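Local coordinates for protein response regulator (Xanthomonas campestris pv. campestris, PDB 3QYY) that probably makes cyclic di-GMP as a diguanylate cyclase, its GGDEF domain, the part described here, holding c-di-GMP together with magnesium, at residues 52-55 against 56-60; 100-103 against 104-108; 156-159 against 160-164. One frame throughout, in Å; residues are numbered along the deposited sequence.

Contact 1 of 3, residues 52-55 against 56-60; sequences NLKP and INDRF. With C2E (9,9'-[(2R,3R,3aS,5S,7aR,9R,10R,10aS,12S,14aR)-3,5,10,12-tetrahydroxy-5,12-dioxidooctahydro-2H,7H-difuro[3,2-d:3',2'-j][1,3,7,9,2,8]tetraoxadiphosphacyclododecine-2,9-diyl]bis(2-amino-1,9-dihydro-6H-purin-6-one)), chain F.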
loop_
_atom_site.group_PDB
_atom_site.type_symbol
_atom_site.label_atom_id
_atom_site.label_comp_id
_atom_site.label_asym_id
_atom_site.label_seq_id
_atom_site.Cartn_x
_atom_site.Cartn_y
_atom_site.Cartn_z
ATOM N N ASN B 52 -9.227 2.184 -6.789
ATOM C CA ASN B 52 -9.141 1.727 -8.181
ATOM C C ASN B 52 -8.109 2.349 -9.113
ATOM O O ASN B 52 -8.362 2.466 -10.312
ATOM C CB ASN B 52 -10.519 1.900 -8.819
ATOM C CG ASN B 52 -10.897 3.366 -8.984
ATOM O OD1 ASN B 52 -10.468 4.223 -8.203
ATOM N ND2 ASN B 52 -11.710 3.660 -9.996
ATOM N N LEU B 53 -6.950 2.735 -8.598
ATOM C CA LEU B 53 -5.944 3.339 -9.463
ATOM C C LEU B 53 -5.218 2.335 -10.354
ATOM O O LEU B 53 -4.908 2.633 -11.505
ATOM C CB LEU B 53 -4.916 4.107 -8.633
ATOM C CG LEU B 53 -3.859 4.855 -9.457
ATOM C CD1 LEU B 53 -4.552 5.794 -10.451
ATOM C CD2 LEU B 53 -2.945 5.641 -8.529
ATOM N N LYS B 54 -4.950 1.145 -9.825
ATOM C CA LYS B 54 -4.231 0.125 -10.581
ATOM C C LYS B 54 -4.851 -0.220 -11.936
ATOM O O LYS B 54 -4.157 -0.240 -12.950
ATOM C CB LYS B 54 -4.079 -1.135 -9.729
ATOM C CG LYS B 54 -2.940 -2.028 -10.163
ATOM C CD LYS B 54 -2.550 -2.952 -9.026
ATOM C CE LYS B 54 -1.313 -3.733 -9.365
ATOM N NZ LYS B 54 -0.852 -4.491 -8.178
ATOM N N PRO B 55 -6.160 -0.510 -11.978
ATOM C CA PRO B 55 -6.744 -0.831 -13.283
ATOM C C PRO B 55 -6.571 0.306 -14.299
ATOM O O PRO B 55 -6.461 0.060 -15.498
ATOM C CB PRO B 55 -8.211 -1.133 -12.951
ATOM C CG PRO B 55 -8.445 -0.396 -11.657
ATOM C CD PRO B 55 -7.163 -0.621 -10.905
ATOM N N ILE B 56 -6.525 1.544 -13.816
ATOM C CA ILE B 56 -6.340 2.690 -14.704
ATOM C C ILE B 56 -4.953 2.649 -15.343
ATOM O O ILE B 56 -4.810 2.900 -16.544
ATOM C CB ILE B 56 -6.542 4.030 -13.946
ATOM C CG1 ILE B 56 -8.008 4.157 -13.523
ATOM C CG2 ILE B 56 -6.141 5.209 -14.835
ATOM C CD1 ILE B 56 -8.309 5.342 -12.617
ATOM N N ASN B 57 -3.930 2.322 -14.551
ATOM C CA ASN B 57 -2.571 2.227 -15.085
ATOM C C ASN B 57 -2.469 1.077 -16.087
ATOM O O ASN B 57 -1.834 1.204 -17.136
ATOM C CB ASN B 57 -1.543 1.971 -13.973
ATOM C CG ASN B 57 -1.262 3.201 -13.127
ATOM O OD1 ASN B 57 -1.100 4.308 -13.647
ATOM N ND2 ASN B 57 -1.175 3.005 -11.815
ATOM N N ASP B 58 -3.092 -0.047 -15.748
ATOM C CA ASP B 58 -3.055 -1.236 -16.595
ATOM C C ASP B 58 -3.529 -1.018 -18.030
ATOM O O ASP B 58 -2.902 -1.494 -18.977
ATOM C CB ASP B 58 -3.881 -2.356 -15.956
ATOM C CG ASP B 58 -3.291 -2.841 -14.647
ATOM O OD1 ASP B 58 -3.883 -3.747 -14.029
ATOM O OD2 ASP B 58 -2.233 -2.314 -14.235
ATOM N N ARG B 59 -4.629 -0.297 -18.199
ATOM C CA ARG B 59 -5.152 -0.072 -19.538
ATOM C C ARG B 59 -4.712 1.224 -20.211
ATOM O O ARG B 59 -4.596 1.274 -21.436
ATOM C CB ARG B 59 -6.681 -0.142 -19.520
ATOM C CG ARG B 59 -7.349 0.851 -18.595
ATOM C CD ARG B 59 -8.859 0.697 -18.651
ATOM N NE ARG B 59 -9.366 0.832 -20.013
ATOM C CZ ARG B 59 -10.650 0.742 -20.347
ATOM N NH1 ARG B 59 -11.567 0.517 -19.415
ATOM N NH2 ARG B 59 -11.018 0.877 -21.615
ATOM N N PHE B 60 -4.452 2.263 -19.422
ATOM C CA PHE B 60 -4.061 3.552 -19.985
ATOM C C PHE B 60 -2.597 3.965 -19.829
ATOM O O PHE B 60 -2.163 4.937 -20.446
ATOM C CB PHE B 60 -4.962 4.653 -19.418
ATOM C CG PHE B 60 -6.421 4.461 -19.730
ATOM C CD1 PHE B 60 -6.860 4.390 -21.049
ATOM C CD2 PHE B 60 -7.356 4.348 -18.704
ATOM C CE1 PHE B 60 -8.214 4.206 -21.346
ATOM C CE2 PHE B 60 -8.710 4.164 -18.990
ATOM C CZ PHE B 60 -9.139 4.092 -20.316
HETATM P P1 C2E F . 1.516 -1.241 -7.642
HETATM O O2P C2E F . 2.532 -0.422 -8.399
HETATM O O1P C2E F . 1.359 -2.659 -8.102
HETATM O "O5'" C2E F . 1.867 -1.300 -6.107
HETATM C "C5'" C2E F . 1.010 -2.033 -5.206
HETATM C "C4'" C2E F . 1.589 -1.869 -3.810
HETATM O "O4'" C2E F . 2.954 -2.211 -3.676
HETATM C "C3'" C2E F . 1.485 -0.432 -3.313
HETATM O "O3'" C2E F . 0.170 -0.149 -2.807
HETATM C "C2'" C2E F . 2.592 -0.399 -2.304
HETATM O "O2'" C2E F . 2.061 -0.812 -1.034
HETATM C "C1'" C2E F . 3.669 -1.361 -2.789
HETATM N N9 C2E F . 4.699 -0.622 -3.553
HETATM C C8 C2E F . 4.927 -0.690 -4.886
HETATM N N7 C2E F . 5.951 0.107 -5.252
HETATM C C5 C2E F . 6.399 0.695 -4.146
HETATM C C6 C2E F . 7.481 1.655 -3.814
HETATM O O6 C2E F . 8.235 2.100 -4.716
HETATM N N1 C2E F . 7.639 2.030 -2.520
HETATM C C2 C2E F . 6.841 1.558 -1.521
HETATM N N2 C2E F . 7.050 1.965 -0.256
HETATM N N3 C2E F . 5.820 0.667 -1.760
HETATM C C4 C2E F . 5.566 0.216 -3.028
HETATM P P11 C2E F . -0.300 1.369 -3.064
HETATM O O21 C2E F . 0.706 2.309 -2.489
HETATM O O11 C2E F . -1.637 1.458 -2.418
HETATM O O5A C2E F . -0.445 1.627 -4.617
HETATM C C5A C2E F . -1.385 0.847 -5.355
HETATM C C4A C2E F . -1.327 1.212 -6.811
HETATM O O4A C2E F . -1.503 2.629 -7.090
HETATM C C3A C2E F . -0.007 0.827 -7.469
HETATM O O3A C2E F . 0.046 -0.577 -7.805
HETATM C C2A C2E F . 0.009 1.732 -8.661
HETATM O O2A C2E F . -0.663 1.062 -9.743
HETATM C C1A C2E F . -0.723 2.998 -8.243
HETATM N N91 C2E F . 0.246 4.096 -7.969
HETATM C C81 C2E F . 0.838 4.431 -6.794
HETATM N N71 C2E F . 1.661 5.495 -6.942
HETATM C C51 C2E F . 1.608 5.864 -8.232
HETATM C C61 C2E F . 2.220 6.914 -9.096
HETATM O O61 C2E F . 3.023 7.758 -8.642
HETATM N N11 C2E F . 1.885 6.939 -10.410
HETATM C C21 C2E F . 1.011 6.042 -10.972
HETATM N N21 C2E F . 0.728 6.131 -12.294
HETATM N N31 C2E F . 0.415 5.061 -10.237
HETATM C C41 C2E F . 0.673 4.930 -8.892
#
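Asn-57 N donates to Leu-53 O over 3.2 Å, and Asp-58 N to Lys-54 O over 3.0 Å in a straighter bond (165°); Arg-59 N to Pro-55 O continues the ladder of helix 53-60. Pro-55 suits this first turn, where a residue has no earlier helical carbonyl to bond to and the missing N-H costs nothing.

Apolar contacts come from Leu-53 and Ile-56. Their CD1 methyls lie a loose 4.4 Å apart, and both side chains pack on Val-68 of helix 62-77. The CD2 branch of Leu-53 comes instead within 3.5 Å of C1A of the bound c-di-GMP, so one leucine serves both the interior and the ligand.

The short helix follows strand 44-50 of the GGDEF domain and supplies part of its c-di-GMP pocket, in which Asp-66 also bonds the ligand.

Polar contacts with the ligand come from Asn-57 and Lys-54. The asparagine amide, both donor and acceptor, matches the guanine's neighbouring donor N21 and acceptor N31: OD1 receives N21 almost in line (2.9 Å, 176°), while ND2 gives to N31 at 3.0 Å and to the hydroxyl O2A at 2.9 Å. Three bonds leave the amide little freedom to rotate. Lys-54 sends CG away from its backbone N (chi1 -158°) and stays extended, long enough for NZ to reach phosphate oxygen O1P at 2.9 Å. The same ammonium also forms a salt bridge with Asp-149 and bonds Tyr-145 OH, both of the second subunit.

Contact 2 of 3, residues 100-103 against 104-108; sequences ASED and EATLK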
loop_
_atom_site.group_PDB
_atom_site.type_symbol
_atom_site.label_atom_id
_atom_site.label_comp_id
_atom_site.label_asym_id
_atom_site.label_seq_id
_atom_site.Cartn_x
_atom_site.Cartn_y
_atom_site.Cartn_z
ATOM N N ALA B 100 -11.541 23.266 10.558
ATOM C CA ALA B 100 -12.946 23.652 10.593
ATOM C C ALA B 100 -13.660 22.632 11.474
ATOM O O ALA B 100 -13.058 21.649 11.896
ATOM C CB ALA B 100 -13.529 23.623 9.192
ATOM N N SER B 101 -14.937 22.863 11.759
ATOM C CA SER B 101 -15.696 21.927 12.584
ATOM C C SER B 101 -15.840 20.610 11.819
ATOM O O SER B 101 -15.807 20.594 10.587
ATOM C CB SER B 101 -17.082 22.495 12.896
ATOM O OG SER B 101 -17.863 22.589 11.717
ATOM N N GLU B 102 -16.008 19.509 12.542
ATOM C CA GLU B 102 -16.139 18.206 11.902
ATOM C C GLU B 102 -17.240 18.154 10.843
ATOM O O GLU B 102 -17.035 17.619 9.751
ATOM C CB GLU B 102 -16.382 17.116 12.951
ATOM C CG GLU B 102 -16.405 15.710 12.358
ATOM C CD GLU B 102 -16.588 14.631 13.403
ATOM O OE1 GLU B 102 -16.543 13.438 13.033
ATOM O OE2 GLU B 102 -16.777 14.971 14.589
ATOM N N ASP B 103 -18.410 18.702 11.160
ATOM C CA ASP B 103 -19.522 18.702 10.211
ATOM C C ASP B 103 -19.139 19.358 8.888
ATOM O O ASP B 103 -19.333 18.781 7.818
ATOM C CB ASP B 103 -20.732 19.430 10.809
ATOM C CG ASP B 103 -21.390 18.644 11.927
ATOM O OD1 ASP B 103 -22.302 19.193 12.579
ATOM O OD2 ASP B 103 -21.001 17.478 12.150
ATOM N N GLU B 104 -18.592 20.563 8.965
ATOM C CA GLU B 104 -18.187 21.292 7.770
ATOM C C GLU B 104 -17.112 20.529 7.000
ATOM O O GLU B 104 -17.227 20.321 5.794
ATOM C CB GLU B 104 -17.663 22.676 8.157
ATOM C CG GLU B 104 -17.122 23.489 6.990
ATOM C CD GLU B 104 -16.644 24.868 7.410
ATOM O OE1 GLU B 104 -16.052 25.574 6.567
ATOM O OE2 GLU B 104 -16.863 25.245 8.582
ATOM N N ALA B 105 -16.068 20.110 7.706
ATOM C CA ALA B 105 -14.973 19.376 7.085
ATOM C C ALA B 105 -15.454 18.103 6.396
ATOM O O ALA B 105 -15.135 17.858 5.232
ATOM C CB ALA B 105 -13.916 19.040 8.130
ATOM N N THR B 106 -16.225 17.296 7.119
ATOM C CA THR B 106 -16.739 16.040 6.589
ATOM C C THR B 106 -17.677 16.223 5.401
ATOM O O THR B 106 -17.606 15.475 4.427
ATOM C CB THR B 106 -17.463 15.243 7.687
ATOM O OG1 THR B 106 -16.534 14.941 8.736
ATOM C CG2 THR B 106 -18.026 13.942 7.126
ATOM N N LEU B 107 -18.555 17.215 5.477
ATOM C CA LEU B 107 -19.488 17.468 4.386
ATOM C C LEU B 107 -18.757 17.916 3.129
ATOM O O LEU B 107 -19.127 17.541 2.018
ATOM C CB LEU B 107 -20.519 18.523 4.799
ATOM C CG LEU B 107 -21.767 17.995 5.510
ATOM C CD1 LEU B 107 -22.571 17.142 4.540
ATOM C CD2 LEU B 107 -21.380 17.181 6.740
ATOM N N LYS B 108 -17.716 18.718 3.311
ATOM C CA LYS B 108 -16.930 19.212 2.191
ATOM C C LYS B 108 -16.168 18.055 1.538
ATOM O O LYS B 108 -16.064 17.976 0.312
ATOM C CB LYS B 108 -15.934 20.265 2.679
ATOM C CG LYS B 108 -15.314 21.095 1.574
ATOM C CD LYS B 108 -16.194 22.276 1.194
ATOM C CE LYS B 108 -16.287 23.277 2.339
ATOM N NZ LYS B 108 -17.064 24.490 1.961
#
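Thr-106 leans back on Glu-102, one turn earlier in helix 102-116. Its CB sits 3.2 Å from Glu-102 O, since the bond from CA to CB is directed at the preceding turn. From there the branches part. OG1 is anti to the carbonyl carbon and beside the backbone N (chi1 -61°), which lets it curl back and donate to Glu-102 O at 2.9 Å; the donor lies above the carbonyl plane, well off a lone pair. The same oxygen takes Thr-106 N at 2.8 Å, so Thr-106 grips it twice. OG1 also rests 3.7 Å from Glu-102 CG, where the two side chains run side by side. The other branch, methyl CG2, turns to Leu-163 of the neighbouring strand. Threonine thus suits the place, with a hydroxyl that is satisfied within its own helix and a methyl for packing.

Earlier in the turn, Ser-101 offers two acceptors. Its carbonyl O receives Ala-105 N at 2.9 Å and nearly straight (175°), and its hydroxyl OG accepts weakly from Glu-104 N at 3.5 Å. Glu-104 passes CB by that hydroxyl and then extends until OE2 lies 3.8 Å from Ala-100 CB. Ala-105, small and buried, packs on Val-44 and Phe-46 of strand 44-50. Three acids in a row, Glu-102, Asp-103 and Glu-104, would probably interact favourably with the positive end of the helix dipole. Glu-102 also has a long, weak ion pair with Arg-165. The arrangement is that of a serine N-cap, with a weak capping bond, at the start of helix 102-116, which lies against the central sheet of the GGDEF domain.

Contact 3 of 3, residues 156-159 against 160-164; sequences KFSG and GRRLV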
loop_
_atom_site.group_PDB
_atom_site.type_symbol
_atom_site.label_atom_id
_atom_site.label_comp_id
_atom_site.label_asym_id
_atom_site.label_seq_id
_atom_site.Cartn_x
_atom_site.Cartn_y
_atom_site.Cartn_z
ATOM N N LYS B 156 -12.142 0.880 4.111
ATOM C CA LYS B 156 -11.572 0.034 3.071
ATOM C C LYS B 156 -12.135 -1.388 3.096
ATOM O O LYS B 156 -12.562 -1.912 2.067
ATOM C CB LYS B 156 -10.047 -0.015 3.224
ATOM C CG LYS B 156 -9.357 -1.009 2.296
ATOM C CD LYS B 156 -9.347 -0.545 0.847
ATOM C CE LYS B 156 -8.364 0.596 0.633
ATOM N NZ LYS B 156 -8.178 0.918 -0.816
ATOM N N PHE B 157 -12.139 -2.006 4.272
ATOM C CA PHE B 157 -12.633 -3.372 4.402
ATOM C C PHE B 157 -14.149 -3.519 4.437
ATOM O O PHE B 157 -14.665 -4.635 4.500
ATOM C CB PHE B 157 -12.015 -4.041 5.632
ATOM C CG PHE B 157 -10.631 -4.565 5.394
ATOM C CD1 PHE B 157 -9.569 -3.693 5.172
ATOM C CD2 PHE B 157 -10.392 -5.939 5.355
ATOM C CE1 PHE B 157 -8.288 -4.178 4.911
ATOM C CE2 PHE B 157 -9.116 -6.436 5.096
ATOM C CZ PHE B 157 -8.061 -5.554 4.873
ATOM N N SER B 158 -14.866 -2.402 4.391
ATOM C CA SER B 158 -16.321 -2.458 4.391
ATOM C C SER B 158 -16.836 -2.241 2.972
ATOM O O SER B 158 -18.036 -2.089 2.751
ATOM C CB SER B 158 -16.907 -1.396 5.329
ATOM O OG SER B 158 -16.645 -0.090 4.854
ATOM N N GLY B 159 -15.919 -2.219 2.007
ATOM C CA GLY B 159 -16.317 -2.028 0.624
ATOM C C GLY B 159 -15.700 -0.819 -0.054
ATOM O O GLY B 159 -15.787 -0.679 -1.272
ATOM N N GLY B 160 -15.081 0.057 0.728
ATOM C CA GLY B 160 -14.465 1.240 0.157
ATOM C C GLY B 160 -15.483 2.271 -0.295
ATOM O O GLY B 160 -16.656 2.198 0.073
ATOM N N ARG B 161 -15.029 3.227 -1.099
ATOM C CA ARG B 161 -15.884 4.297 -1.611
ATOM C C ARG B 161 -16.760 4.887 -0.512
ATOM O O ARG B 161 -17.956 5.101 -0.708
ATOM C CB ARG B 161 -16.772 3.780 -2.748
ATOM C CG ARG B 161 -16.009 3.176 -3.914
ATOM C CD ARG B 161 -16.804 3.288 -5.207
ATOM N NE ARG B 161 -18.129 2.687 -5.108
ATOM C CZ ARG B 161 -19.060 2.776 -6.054
ATOM N NH1 ARG B 161 -20.241 2.197 -5.881
ATOM N NH2 ARG B 161 -18.813 3.446 -7.171
ATOM N N ARG B 162 -16.159 5.156 0.642
ATOM C CA ARG B 162 -16.894 5.711 1.769
ATOM C C ARG B 162 -15.963 6.303 2.817
ATOM O O ARG B 162 -14.754 6.060 2.803
ATOM C CB ARG B 162 -17.747 4.620 2.418
ATOM C CG ARG B 162 -16.930 3.448 2.932
ATOM C CD ARG B 162 -17.817 2.298 3.377
ATOM N NE ARG B 162 -18.629 2.641 4.540
ATOM C CZ ARG B 162 -19.490 1.811 5.118
ATOM N NH1 ARG B 162 -20.189 2.203 6.176
ATOM N NH2 ARG B 162 -19.654 0.584 4.637
ATOM N N LEU B 163 -16.544 7.078 3.726
ATOM C CA LEU B 163 -15.801 7.709 4.810
ATOM C C LEU B 163 -16.294 7.187 6.152
ATOM O O LEU B 163 -17.492 7.221 6.434
ATOM C CB LEU B 163 -15.985 9.229 4.774
ATOM C CG LEU B 163 -15.594 9.982 6.054
ATOM C CD1 LEU B 163 -14.085 9.938 6.255
ATOM C CD2 LEU B 163 -16.072 11.422 5.967
ATOM N N VAL B 164 -15.370 6.699 6.970
ATOM C CA VAL B 164 -15.697 6.204 8.302
ATOM C C VAL B 164 -15.008 7.118 9.310
ATOM O O VAL B 164 -13.841 7.469 9.132
ATOM C CB VAL B 164 -15.197 4.758 8.508
ATOM C CG1 VAL B 164 -15.347 4.358 9.969
ATOM C CG2 VAL B 164 -15.982 3.809 7.617
#
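A Schellman motif closes helix 141-157 here, and within it Ser-158 meets Arg-162, where the chain enters strand 162-165, the last strand of a beta-alpha-beta unit. Gly-160 N is directed back to Ala-155 O, and Gly-159 N bonds weakly to Lys-156 O at 3.4 Å. The turn needs a positive phi at Gly-159 (121°), where a beta carbon would be jammed against the carbonyl oxygen of Ser-158. Gly-160 also has positive phi (73°), and having no side chain keeps it clear of Gly-159 O.

Ser-158 OG lies 3.0 Å from Arg-162 CD and 3.1 Å from Arg-162 NH2, close but without a hydrogen bond, the angle being poor and the guanidinium set obliquely to the hydroxyl. Ser-158 CB adds a contact to NH2 at 3.5 Å. The arginine comes back over the turn because CG sits between its backbone N and carbonyl carbon (chi1 60°) and the chain bends again about the CG-CD bond. Serine suits the position because its short hydroxyl can fold back on its own helix, where Ala-155 O and Arg-154 O take part in its hydrogen bonds.

Lys-156 faces elsewhere: its NZ forms salt bridges with Asp-51 and with Asp-49, a magnesium ligand. Phe-157 meets Phe-157 of the second subunit, ring to ring, and Arg-161 pairs with Glu-117.

No hydrogen bond runs directly between 156-159 and 160-164; the turn is held by the Schellman bond to Ala-155 O, by Arg-161 N to Asp-51 and by the glycine backbone angles, while Lys-156, tied to both aspartates, would probably temper the negative charge collected near the magnesium ion.

Overall arrangement
Contact 1 is partly buried and has two buried residues, whereas contacts 2 and 3 lie mostly at the surface. Each belongs to a different stage of a helix: contact 1 spans the whole of a short one, contact 2 opens helix 102-116, and contact 3 ends helix 141-157. Their chemistry follows: ligand recognition in the first, capping and backbone bonds in the second, glycine-shaped turning in the third. Contacts 2 and 3 touch through helix 102-116 packing on strand 162-165. Contact 1 comes within about 6 Å of contact 3, nearest atoms, near the magnesium site, but remains about 17 Å from contact 2, nearest atoms, across the chain's centre.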